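Local coordinates for protein UTP-glucose-1-phosphate uridylyltransferase 2 (Trypanosoma brucei, PDB 3GUE) that probably catalyses the reversible formation of UDP-glucose and diphosphate from UTP and glucose 1-phosphate, and binds UDP-glucose in its active-site pocket, at residues D411-Y417 / L440-V446; I64-N70 / D228-Y234; F110-Q114 / V391-L397; L204-L208 / L310-K314. All coordinates share one frame; numbering follows the deposited sequence.

Contact 1 of 4, residues D411-Y417 / L440-V446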
# COMPACT_ATOMS: atom_id res chain seq x y z
N ASP A 411 -3.54 18.18 5.90
CA ASP A 411 -4.99 17.92 5.96
C ASP A 411 -5.70 18.73 4.86
O ASP A 411 -5.84 19.97 4.93
CB ASP A 411 -5.55 18.23 7.35
CG ASP A 411 -7.08 18.08 7.45
OD1 ASP A 411 -7.77 17.70 6.49
OD2 ASP A 411 -7.61 18.36 8.53
N LEU A 412 -6.11 18.00 3.83
CA LEU A 412 -6.79 18.61 2.70
C LEU A 412 -8.30 18.29 2.81
O LEU A 412 -8.68 17.12 2.94
CB LEU A 412 -6.18 18.13 1.37
CG LEU A 412 -4.73 18.50 0.96
CD1 LEU A 412 -4.35 17.99 -0.43
CD2 LEU A 412 -4.47 20.01 1.05
N ASP A 413 -9.13 19.34 2.79
CA ASP A 413 -10.59 19.28 2.83
C ASP A 413 -11.12 18.09 2.00
O ASP A 413 -10.95 18.04 0.77
CB ASP A 413 -11.15 20.62 2.29
CG ASP A 413 -12.62 20.80 2.55
OD1 ASP A 413 -13.35 19.77 2.60
OD2 ASP A 413 -13.06 21.98 2.65
N GLY A 414 -11.74 17.13 2.70
CA GLY A 414 -12.30 15.94 2.05
C GLY A 414 -13.41 16.17 1.03
O GLY A 414 -13.67 15.29 0.20
N GLU A 415 -14.05 17.34 1.09
CA GLU A 415 -15.11 17.72 0.14
C GLU A 415 -14.56 18.26 -1.19
O GLU A 415 -15.29 18.40 -2.17
CB GLU A 415 -16.02 18.78 0.78
CG GLU A 415 -16.68 18.37 2.09
CD GLU A 415 -17.57 19.46 2.67
OE1 GLU A 415 -17.51 20.61 2.19
OE2 GLU A 415 -18.36 19.16 3.60
N HIS A 416 -13.26 18.58 -1.21
CA HIS A 416 -12.66 19.23 -2.36
C HIS A 416 -11.43 18.55 -2.97
O HIS A 416 -11.16 18.70 -4.17
CB HIS A 416 -12.29 20.69 -2.02
CG HIS A 416 -13.47 21.54 -1.68
ND1 HIS A 416 -13.56 22.25 -0.50
CD2 HIS A 416 -14.62 21.77 -2.35
CE1 HIS A 416 -14.72 22.89 -0.47
NE2 HIS A 416 -15.38 22.63 -1.58
N TYR A 417 -10.68 17.83 -2.14
CA TYR A 417 -9.30 17.43 -2.53
C TYR A 417 -9.04 15.94 -2.51
O TYR A 417 -7.91 15.49 -2.70
CB TYR A 417 -8.29 18.15 -1.63
CG TYR A 417 -8.46 19.65 -1.71
CD1 TYR A 417 -8.25 20.30 -2.92
CD2 TYR A 417 -8.89 20.39 -0.62
CE1 TYR A 417 -8.41 21.68 -3.03
CE2 TYR A 417 -9.08 21.76 -0.73
CZ TYR A 417 -8.84 22.39 -1.94
OH TYR A 417 -9.01 23.74 -2.05
N LEU A 440 0.11 21.65 7.20
CA LEU A 440 -0.69 22.47 6.29
C LEU A 440 -2.14 21.97 6.22
O LEU A 440 -2.38 20.82 5.85
CB LEU A 440 -0.08 22.54 4.88
CG LEU A 440 -0.94 23.18 3.78
CD1 LEU A 440 -1.03 24.74 3.90
CD2 LEU A 440 -0.52 22.75 2.36
N THR A 441 -3.07 22.84 6.60
CA THR A 441 -4.48 22.54 6.58
C THR A 441 -5.19 23.46 5.56
O THR A 441 -5.02 24.69 5.59
CB THR A 441 -5.09 22.63 8.03
OG1 THR A 441 -4.47 21.63 8.85
CG2 THR A 441 -6.59 22.40 8.03
N VAL A 442 -5.95 22.84 4.66
CA VAL A 442 -6.66 23.57 3.62
C VAL A 442 -8.12 23.20 3.62
O VAL A 442 -8.47 22.02 3.66
CB VAL A 442 -6.04 23.31 2.24
CG1 VAL A 442 -6.85 23.98 1.11
CG2 VAL A 442 -4.55 23.76 2.24
N ARG A 443 -8.95 24.24 3.58
CA ARG A 443 -10.40 24.13 3.74
C ARG A 443 -11.07 25.05 2.72
O ARG A 443 -10.64 26.20 2.55
CB ARG A 443 -10.83 24.56 5.15
CG ARG A 443 -10.52 23.56 6.26
CD ARG A 443 -11.36 22.29 6.07
NE ARG A 443 -11.08 21.28 7.09
CZ ARG A 443 -10.08 20.41 7.03
NH1 ARG A 443 -9.23 20.40 6.00
NH2 ARG A 443 -9.92 19.53 8.00
N GLY A 444 -12.12 24.56 2.07
CA GLY A 444 -12.78 25.28 0.99
C GLY A 444 -11.99 25.21 -0.31
O GLY A 444 -10.98 24.46 -0.41
N LEU A 445 -12.45 25.96 -1.32
CA LEU A 445 -11.73 26.02 -2.61
C LEU A 445 -10.50 26.95 -2.60
O LEU A 445 -10.62 28.14 -2.30
CB LEU A 445 -12.68 26.39 -3.76
CG LEU A 445 -13.69 25.33 -4.20
CD1 LEU A 445 -14.89 25.97 -4.90
CD2 LEU A 445 -13.01 24.26 -5.10
N VAL A 446 -9.34 26.40 -2.95
CA VAL A 446 -8.05 27.08 -2.81
C VAL A 446 -7.16 26.65 -3.96
O VAL A 446 -7.18 25.48 -4.38
CB VAL A 446 -7.37 26.79 -1.41
CG1 VAL A 446 -5.90 27.17 -1.38
CG2 VAL A 446 -8.12 27.47 -0.26
O HOH W 1 -6.98 20.28 10.72

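Contact 2 of 4, residues I64-N70 / D228-Y234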
# COMPACT_ATOMS: atom_id res chain seq x y z
N ILE A 64 20.31 -4.37 15.26
CA ILE A 64 20.32 -5.77 14.78
C ILE A 64 21.23 -6.09 13.59
O ILE A 64 21.52 -7.27 13.33
CB ILE A 64 18.89 -6.28 14.50
CG1 ILE A 64 18.13 -5.36 13.53
CG2 ILE A 64 18.10 -6.47 15.81
CD1 ILE A 64 17.11 -6.08 12.64
N GLU A 65 21.64 -5.05 12.85
CA GLU A 65 22.50 -5.23 11.66
C GLU A 65 24.00 -5.19 11.97
O GLU A 65 24.43 -4.59 12.95
CB GLU A 65 22.14 -4.18 10.60
CG GLU A 65 20.83 -4.48 9.87
CD GLU A 65 20.56 -3.54 8.70
OE1 GLU A 65 21.26 -2.51 8.56
OE2 GLU A 65 19.64 -3.84 7.91
N THR A 66 24.80 -5.84 11.13
CA THR A 66 26.26 -5.85 11.29
C THR A 66 26.95 -5.35 10.01
O THR A 66 26.30 -5.22 8.97
CB THR A 66 26.80 -7.26 11.66
OG1 THR A 66 26.57 -8.16 10.57
CG2 THR A 66 26.12 -7.79 12.93
N LYS A 67 28.25 -5.07 10.09
CA LYS A 67 29.05 -4.81 8.89
C LYS A 67 29.22 -6.11 8.07
O LYS A 67 29.11 -7.22 8.61
CB LYS A 67 30.43 -4.25 9.26
CG LYS A 67 30.41 -2.82 9.85
CD LYS A 67 31.80 -2.28 10.10
CE LYS A 67 32.38 -2.77 11.43
NZ LYS A 67 33.71 -2.13 11.75
N GLY A 68 29.48 -5.96 6.77
CA GLY A 68 29.70 -7.10 5.89
C GLY A 68 28.37 -7.54 5.32
O GLY A 68 27.32 -7.27 5.92
N GLU A 69 28.40 -8.15 4.13
CA GLU A 69 27.19 -8.73 3.53
C GLU A 69 27.45 -10.15 3.06
O GLU A 69 28.54 -10.48 2.64
CB GLU A 69 26.68 -7.90 2.36
CG GLU A 69 26.19 -6.52 2.75
CD GLU A 69 26.04 -5.61 1.57
OE1 GLU A 69 26.66 -5.91 0.54
OE2 GLU A 69 25.32 -4.59 1.67
N ASN A 70 26.41 -10.96 3.12
CA ASN A 70 26.45 -12.29 2.60
C ASN A 70 25.84 -12.22 1.21
O ASN A 70 24.62 -12.38 1.08
CB ASN A 70 25.62 -13.24 3.49
CG ASN A 70 25.86 -14.72 3.17
OD1 ASN A 70 26.49 -15.05 2.16
ND2 ASN A 70 25.34 -15.61 4.03
N ASP A 228 17.63 -4.20 1.57
CA ASP A 228 18.79 -4.04 2.48
C ASP A 228 19.40 -5.41 2.66
O ASP A 228 18.82 -6.26 3.33
CB ASP A 228 18.34 -3.50 3.84
CG ASP A 228 19.51 -3.18 4.79
OD1 ASP A 228 20.64 -3.71 4.68
OD2 ASP A 228 19.27 -2.36 5.69
N VAL A 229 20.56 -5.66 2.04
CA VAL A 229 21.20 -6.97 2.22
C VAL A 229 21.56 -7.26 3.71
O VAL A 229 21.51 -8.41 4.14
CB VAL A 229 22.38 -7.20 1.24
CG1 VAL A 229 22.93 -8.63 1.37
CG2 VAL A 229 21.94 -6.93 -0.21
N ARG A 230 21.86 -6.22 4.50
CA ARG A 230 22.18 -6.41 5.95
C ARG A 230 20.94 -6.83 6.80
O ARG A 230 21.09 -7.50 7.83
CB ARG A 230 22.90 -5.17 6.55
CG ARG A 230 24.20 -4.78 5.81
CD ARG A 230 25.06 -3.75 6.59
NE ARG A 230 24.56 -2.38 6.45
CZ ARG A 230 25.20 -1.38 5.84
NH1 ARG A 230 26.42 -1.56 5.31
NH2 ARG A 230 24.62 -0.18 5.77
N LEU A 231 19.75 -6.46 6.35
CA LEU A 231 18.51 -6.90 6.97
C LEU A 231 18.15 -8.28 6.47
O LEU A 231 17.66 -9.15 7.21
CB LEU A 231 17.38 -5.95 6.63
CG LEU A 231 16.05 -6.16 7.36
CD1 LEU A 231 16.19 -6.27 8.91
CD2 LEU A 231 15.10 -5.04 6.96
N LEU A 232 18.38 -8.50 5.19
CA LEU A 232 18.31 -9.85 4.69
C LEU A 232 19.19 -10.79 5.51
O LEU A 232 18.74 -11.86 5.90
CB LEU A 232 18.68 -9.90 3.21
CG LEU A 232 18.67 -11.28 2.56
CD1 LEU A 232 17.34 -12.04 2.94
CD2 LEU A 232 18.81 -11.10 1.08
N ASP A 233 20.43 -10.37 5.75
CA ASP A 233 21.42 -11.16 6.51
C ASP A 233 20.84 -11.52 7.88
O ASP A 233 20.90 -12.67 8.30
CB ASP A 233 22.73 -10.36 6.72
CG ASP A 233 23.61 -10.30 5.49
OD1 ASP A 233 23.39 -11.03 4.50
OD2 ASP A 233 24.59 -9.52 5.52
N TYR A 234 20.27 -10.52 8.55
CA TYR A 234 19.64 -10.66 9.86
C TYR A 234 18.50 -11.66 9.89
O TYR A 234 18.43 -12.52 10.79
CB TYR A 234 19.11 -9.33 10.35
CG TYR A 234 18.31 -9.46 11.63
CD1 TYR A 234 18.95 -9.71 12.85
CD2 TYR A 234 16.91 -9.36 11.62
CE1 TYR A 234 18.24 -9.85 14.01
CE2 TYR A 234 16.18 -9.49 12.79
CZ TYR A 234 16.86 -9.74 13.99
OH TYR A 234 16.17 -9.86 15.18
O HOH W 2 21.23 -0.48 6.74
O HOH W 3 23.13 -7.64 9.20
O HOH W 4 25.42 -8.55 7.64

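Contact 3 of 4, residues F110-Q114 / V391-L397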
# COMPACT_ATOMS: atom_id res chain seq x y z
N PHE A 110 10.30 5.72 -11.48
CA PHE A 110 11.17 5.56 -10.29
C PHE A 110 11.47 4.10 -9.88
O PHE A 110 12.62 3.79 -9.61
CB PHE A 110 10.70 6.43 -9.12
CG PHE A 110 11.01 7.88 -9.30
CD1 PHE A 110 12.33 8.32 -9.27
CD2 PHE A 110 9.99 8.82 -9.51
CE1 PHE A 110 12.66 9.68 -9.46
CE2 PHE A 110 10.29 10.17 -9.68
CZ PHE A 110 11.63 10.61 -9.65
N THR A 111 10.46 3.22 -9.96
CA THR A 111 10.63 1.78 -9.71
C THR A 111 11.55 1.11 -10.75
O THR A 111 12.45 0.37 -10.37
CB THR A 111 9.24 1.03 -9.68
OG1 THR A 111 8.47 1.48 -8.56
CG2 THR A 111 9.42 -0.49 -9.59
N ALA A 112 11.32 1.38 -12.03
CA ALA A 112 12.16 0.87 -13.12
C ALA A 112 13.61 1.36 -13.06
O ALA A 112 14.55 0.61 -13.36
CB ALA A 112 11.57 1.19 -14.49
N LEU A 113 13.78 2.63 -12.68
CA LEU A 113 15.09 3.26 -12.57
C LEU A 113 15.87 2.79 -11.34
O LEU A 113 17.08 2.65 -11.40
CB LEU A 113 14.96 4.80 -12.57
CG LEU A 113 14.56 5.54 -13.87
CD1 LEU A 113 14.30 7.00 -13.56
CD2 LEU A 113 15.57 5.41 -15.01
N GLN A 114 15.15 2.59 -10.23
CA GLN A 114 15.72 2.03 -8.99
C GLN A 114 16.28 0.63 -9.25
O GLN A 114 17.39 0.32 -8.83
CB GLN A 114 14.65 1.94 -7.90
CG GLN A 114 14.37 3.26 -7.19
CD GLN A 114 13.14 3.26 -6.32
OE1 GLN A 114 12.57 2.19 -6.00
NE2 GLN A 114 12.70 4.45 -5.91
N VAL A 391 14.96 13.18 -4.53
CA VAL A 391 15.51 12.02 -5.23
C VAL A 391 16.97 11.76 -4.81
O VAL A 391 17.80 12.64 -4.82
CB VAL A 391 15.34 12.17 -6.76
CG1 VAL A 391 15.83 10.92 -7.50
CG2 VAL A 391 13.88 12.43 -7.07
N THR A 392 17.24 10.52 -4.42
CA THR A 392 18.58 10.09 -4.04
C THR A 392 19.36 9.48 -5.24
O THR A 392 18.79 9.16 -6.28
CB THR A 392 18.51 9.04 -2.90
OG1 THR A 392 18.08 7.80 -3.43
CG2 THR A 392 17.55 9.45 -1.80
N GLU A 393 20.66 9.32 -5.08
CA GLU A 393 21.50 8.81 -6.16
C GLU A 393 20.94 7.46 -6.64
O GLU A 393 20.86 7.21 -7.85
CB GLU A 393 22.95 8.69 -5.70
CG GLU A 393 23.97 8.49 -6.81
CD GLU A 393 25.35 8.17 -6.27
OE1 GLU A 393 25.73 8.79 -5.25
OE2 GLU A 393 26.06 7.30 -6.85
N ASP A 394 20.50 6.64 -5.69
CA ASP A 394 19.96 5.31 -6.01
C ASP A 394 18.48 5.35 -6.45
O ASP A 394 17.82 4.30 -6.51
CB ASP A 394 20.22 4.31 -4.87
CG ASP A 394 19.49 4.66 -3.58
OD1 ASP A 394 19.06 5.81 -3.38
OD2 ASP A 394 19.35 3.76 -2.72
N GLN A 395 18.01 6.55 -6.78
CA GLN A 395 16.68 6.80 -7.37
C GLN A 395 15.48 6.59 -6.44
O GLN A 395 14.36 6.37 -6.89
CB GLN A 395 16.50 6.03 -8.69
CG GLN A 395 17.58 6.34 -9.75
CD GLN A 395 17.46 7.72 -10.34
OE1 GLN A 395 16.70 8.58 -9.85
NE2 GLN A 395 18.20 7.95 -11.40
N ARG A 396 15.71 6.66 -5.13
CA ARG A 396 14.62 6.55 -4.18
C ARG A 396 14.08 7.95 -3.92
O ARG A 396 14.73 8.94 -4.25
CB ARG A 396 15.08 5.86 -2.88
CG ARG A 396 15.37 4.37 -3.04
CD ARG A 396 15.59 3.67 -1.70
NE ARG A 396 16.70 4.25 -0.96
CZ ARG A 396 16.58 4.85 0.22
NH1 ARG A 396 15.39 4.91 0.82
NH2 ARG A 396 17.66 5.37 0.81
N LEU A 397 12.88 8.02 -3.39
CA LEU A 397 12.34 9.28 -2.88
C LEU A 397 12.33 9.24 -1.37
O LEU A 397 11.86 8.27 -0.77
CB LEU A 397 10.94 9.55 -3.43
CG LEU A 397 11.01 10.14 -4.83
CD1 LEU A 397 11.33 9.11 -5.88
CD2 LEU A 397 9.74 10.82 -5.17
O HOH W 5 18.31 1.54 -6.72

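Contact 4 of 4, residues L204-L208 / L310-K314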
# COMPACT_ATOMS: atom_id res chain seq x y z
N LEU A 204 5.92 -19.53 -7.52
CA LEU A 204 6.66 -19.92 -6.32
C LEU A 204 7.56 -21.15 -6.56
O LEU A 204 8.75 -21.10 -6.28
CB LEU A 204 5.73 -20.17 -5.13
CG LEU A 204 6.49 -20.52 -3.82
CD1 LEU A 204 7.44 -19.38 -3.39
CD2 LEU A 204 5.54 -20.89 -2.72
N ASP A 205 6.99 -22.24 -7.06
CA ASP A 205 7.77 -23.41 -7.49
C ASP A 205 8.85 -23.11 -8.52
O ASP A 205 9.94 -23.69 -8.46
CB ASP A 205 6.84 -24.47 -8.09
CG ASP A 205 5.98 -25.14 -7.05
OD1 ASP A 205 6.48 -25.35 -5.92
OD2 ASP A 205 4.81 -25.46 -7.36
N TYR A 206 8.53 -22.24 -9.48
CA TYR A 206 9.51 -21.80 -10.47
C TYR A 206 10.71 -21.09 -9.83
O TYR A 206 11.86 -21.48 -10.08
CB TYR A 206 8.88 -20.95 -11.58
CG TYR A 206 9.92 -20.47 -12.57
CD1 TYR A 206 10.50 -21.35 -13.48
CD2 TYR A 206 10.37 -19.15 -12.55
CE1 TYR A 206 11.49 -20.93 -14.37
CE2 TYR A 206 11.35 -18.71 -13.45
CZ TYR A 206 11.91 -19.60 -14.34
OH TYR A 206 12.89 -19.18 -15.24
N LEU A 207 10.46 -20.05 -9.03
CA LEU A 207 11.54 -19.33 -8.28
C LEU A 207 12.40 -20.23 -7.37
O LEU A 207 13.63 -20.16 -7.40
CB LEU A 207 10.97 -18.17 -7.46
CG LEU A 207 10.29 -16.99 -8.14
CD1 LEU A 207 9.57 -16.12 -7.10
CD2 LEU A 207 11.31 -16.18 -8.91
N LEU A 208 11.75 -21.07 -6.57
CA LEU A 208 12.46 -22.05 -5.73
C LEU A 208 13.31 -23.04 -6.53
O LEU A 208 14.38 -23.45 -6.08
CB LEU A 208 11.47 -22.82 -4.86
CG LEU A 208 10.76 -22.04 -3.75
CD1 LEU A 208 9.57 -22.86 -3.28
CD2 LEU A 208 11.70 -21.74 -2.57
N LEU A 310 10.72 -17.92 0.94
CA LEU A 310 9.88 -18.53 -0.06
C LEU A 310 9.65 -20.04 0.21
O LEU A 310 8.57 -20.54 -0.02
CB LEU A 310 10.47 -18.28 -1.45
CG LEU A 310 10.49 -16.82 -1.93
CD1 LEU A 310 11.16 -16.75 -3.29
CD2 LEU A 310 9.06 -16.28 -1.99
N MET A 311 10.68 -20.71 0.71
CA MET A 311 10.60 -22.11 1.11
C MET A 311 9.68 -22.29 2.32
O MET A 311 8.89 -23.23 2.36
CB MET A 311 12.00 -22.68 1.38
CG MET A 311 12.08 -24.22 1.60
SD MET A 311 11.47 -25.18 0.21
CE MET A 311 12.96 -25.95 -0.42
N GLU A 312 9.80 -21.40 3.32
CA GLU A 312 8.84 -21.40 4.43
C GLU A 312 7.40 -21.19 3.93
O GLU A 312 6.48 -21.89 4.34
CB GLU A 312 9.19 -20.37 5.51
CG GLU A 312 10.46 -20.68 6.32
CD GLU A 312 10.48 -22.09 6.90
OE1 GLU A 312 9.42 -22.59 7.33
OE2 GLU A 312 11.57 -22.70 6.93
N LEU A 313 7.21 -20.22 3.03
CA LEU A 313 5.90 -20.06 2.40
C LEU A 313 5.44 -21.33 1.72
O LEU A 313 4.29 -21.74 1.87
CB LEU A 313 5.87 -18.89 1.42
CG LEU A 313 4.54 -18.68 0.72
CD1 LEU A 313 3.49 -18.06 1.66
CD2 LEU A 313 4.68 -17.87 -0.61
N LYS A 314 6.34 -21.97 0.99
CA LYS A 314 6.00 -23.17 0.26
C LYS A 314 5.51 -24.25 1.22
O LYS A 314 4.46 -24.86 1.00
CB LYS A 314 7.21 -23.67 -0.54
CG LYS A 314 7.04 -25.06 -1.14
CD LYS A 314 6.18 -25.07 -2.40
CE LYS A 314 5.90 -26.51 -2.84
NZ LYS A 314 7.16 -27.34 -2.80

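Contact 1 of 4, residues D411-Y417 / L440-V446
Leu440 O takes the backbone N of Asp411 at 2.9 Å, one bond in the pairing of two parallel strands. Thr441 stands beside Asp411 on one face of the sheet. A water bonded to Asp411 OD2 also reaches Thr441 OG1, weakly. Val442 N donates to Asp411 O. On the other face, Val442 and Leu412 lie side by side, with Leu412 CD2 3.8 Å from Val442 CB. Leu412 also touches Phe423 and Leu426 of helix 420-427, the helix of this beta-alpha-beta unit. Val442 O is gripped twice, by Asp413 N and by Arg443 NH1. The Arg443 chain bends at chi2 (-67°), which turns its guanidinium back over its own strand toward Asp411. There Arg443 NH2 meets Asp411 OD2 at 2.6 Å, on the syn side but well out of the carboxylate plane, in a salt bridge whose two planes stand 66° apart. Gly444 N points almost straight (175°) at the anti lone pair of Asp413 OD2, 2.8 Å away. Gly444 O receives the Tyr417 hydroxyl on a lone pair, with OH and O 2.7 Å apart. Leu445 CG sits over one face of the His416 ring. Val446 N gives Tyr417 OH a weak bond. Asp413 OD1 takes Glu415 N in an Asx turn, so both oxygens of this buried carboxylate are bonded. This would favour its charged form and pins the chain where both strands end.

Contact 2 of 4, residues I64-N70 / D228-Y234
Ile64 lays its CD1 over one face of the Tyr234 ring, 3.5 Å from the centroid and shifted toward the rim. Its CG1 sits between the backbone N and the carbonyl carbon (chi1 54°), the crowded position, which brings the CG1 branch, and with it CD1, to the ring. The same methyl meets Leu231 CD1 at 3.8 Å. Further along the loop, Glu69 crosses Val229 at about a right angle, with its CB and CG against Val229 CG1. The acidic groups meet differently. Glu65 OE2 and Asp228 OD2 are 2.7 Å apart, coming from opposite directions with carboxylate planes 82° apart. Asp228 OD2 also has a salt bridge to Arg371, and a water joins it to Glu65 OE1. Asp228 is the N-cap of helix 229-237, and its OD1 takes weak bonds from Arg230 N and Leu231 N. Arg230 NE lies 3.9 Å from Glu65 OE1, a long ion pair with the oxygen at the guanidinium edge. The loop end is held by Asn70 N, which shares itself weakly between Asp233 OD1 and OD2, each 3.3 Å away. Waters fill in the polar links: one joins Thr66 N to Arg230 O, another joins Thr66 OG1, Gly68 O and Asp233 OD2. So close an approach of Glu65 to Asp228 suggests that one of the two acids holds a proton. Arg371 and the positive end of the helix would ease the remaining charge.

Contact 3 of 4, residues F110-Q114 / V391-L397
Phe110 turns one ring face to Leu397, whose CD1 stands above the centre, 3.6 Å from the centroid and 11° off the normal. The two side chains cross at about a right angle. Val391 CG2 approaches the ring obliquely, 3.8 Å from Phe110 CE1. Val101 of strand 100-102 touches both Phe110 and Leu397. Gln395 adds a looser contact through its methylenes: its chain bends at chi2 (-70°) and brings CG to 4.1 Å from Leu113 CB. Gln395 sits in the loop that joins strand 389-391, ending at Val391, to strand 397-399, starting at Leu397. The loop contains a type I beta turn from Thr392 to Gln395, and Thr392 N bonds to Arg396 O across its neck. It lies against helix 107-122 of the GT-A-type domain, the helix that leads into strand 128-132 of the central sheet. The direct hydrogen bond between them runs from Gln114 NE2 to Gln395 O at 2.7 Å. It is fairly straight (162°) and lies in the Gln114 amide plane, yet NE2 comes from above the carbonyl plane of Gln395. Leu223 O is a second, weak partner of NE2. A water links the backbones as well, donating to Gln114 O at 2.6 Å and to Asp394 O at 2.8 Å. Within the loop, Arg396 NE meets Asp394 OD2 at 3.2 Å in a salt bridge, while Arg396 NH1 donates to Gly224 O.

Contact 4 of 4, residues L204-L208 / L310-K314
Leu310 O accepts Lys314 N at 2.8 Å within its own helix, and Leu204 CD1 rests on the same carbonyl oxygen from across the contact at 3.7 Å. Leu204 uses both branches. Its CG is trans to its own N (chi1 -177°). Leu204 and Leu310 slide past each other in opposite directions, CD1 of Leu204 against CB of Leu310, and Leu204 CD2 meets Leu313 CD2 at 3.8 Å. One turn later, Leu208 forks over the other helix. Its CD2 comes to 3.6 Å from Met311 N and also touches Leu310 CB. Its CD1 lies against Lys314 CB, 3.7 Å away. These contacts join helix 203-209 to helix 310-319. The axes of the segments 204-208 and 310-314 pass 10.4 Å apart, with 138° between their N-to-C directions, so they run roughly against each other. Leu207 and Leu310 meet obliquely through their CD1 atoms at 4.2 Å. Both also touch Met215 of strand 214-219, so the two helices pack over the same part of the central mixed sheet. Helix 310-319 follows directly from another strand of that sheet, 300-309. Leu313 reaches beyond the pair to Phe359. At the side of this apolar seam, the methylenes of Lys314 continue past Leu208 toward Asp205. The charges there are loosely matched: Lys314 NZ lies 3.8 Å from Asp205 OD1, a long ion pair, and Asp318 offers NZ a second weak one.

Contacts 2, 3 and 4 lie round the GT-A-type domain and its mixed sheet. Contacts 2 and 4 have centres 22 Å apart and both involve helices beside strands of that sheet. The centres of contacts 2 and 3 are about 21 Å apart, their nearest atoms about 9 Å. The segments of contact 2 alternate along the chain with those of contacts 3 and 4, so distant parts of the sequence are interlocked. Contact 4 falls between the two segments of contact 3. Contact 1 comes last, 43 Å from contact 2 and 46 Å from contact 4 between centres. It belongs to the separate parallel sheet near the C-terminus, while the other three join parts of the domain that binds UDP-glucose.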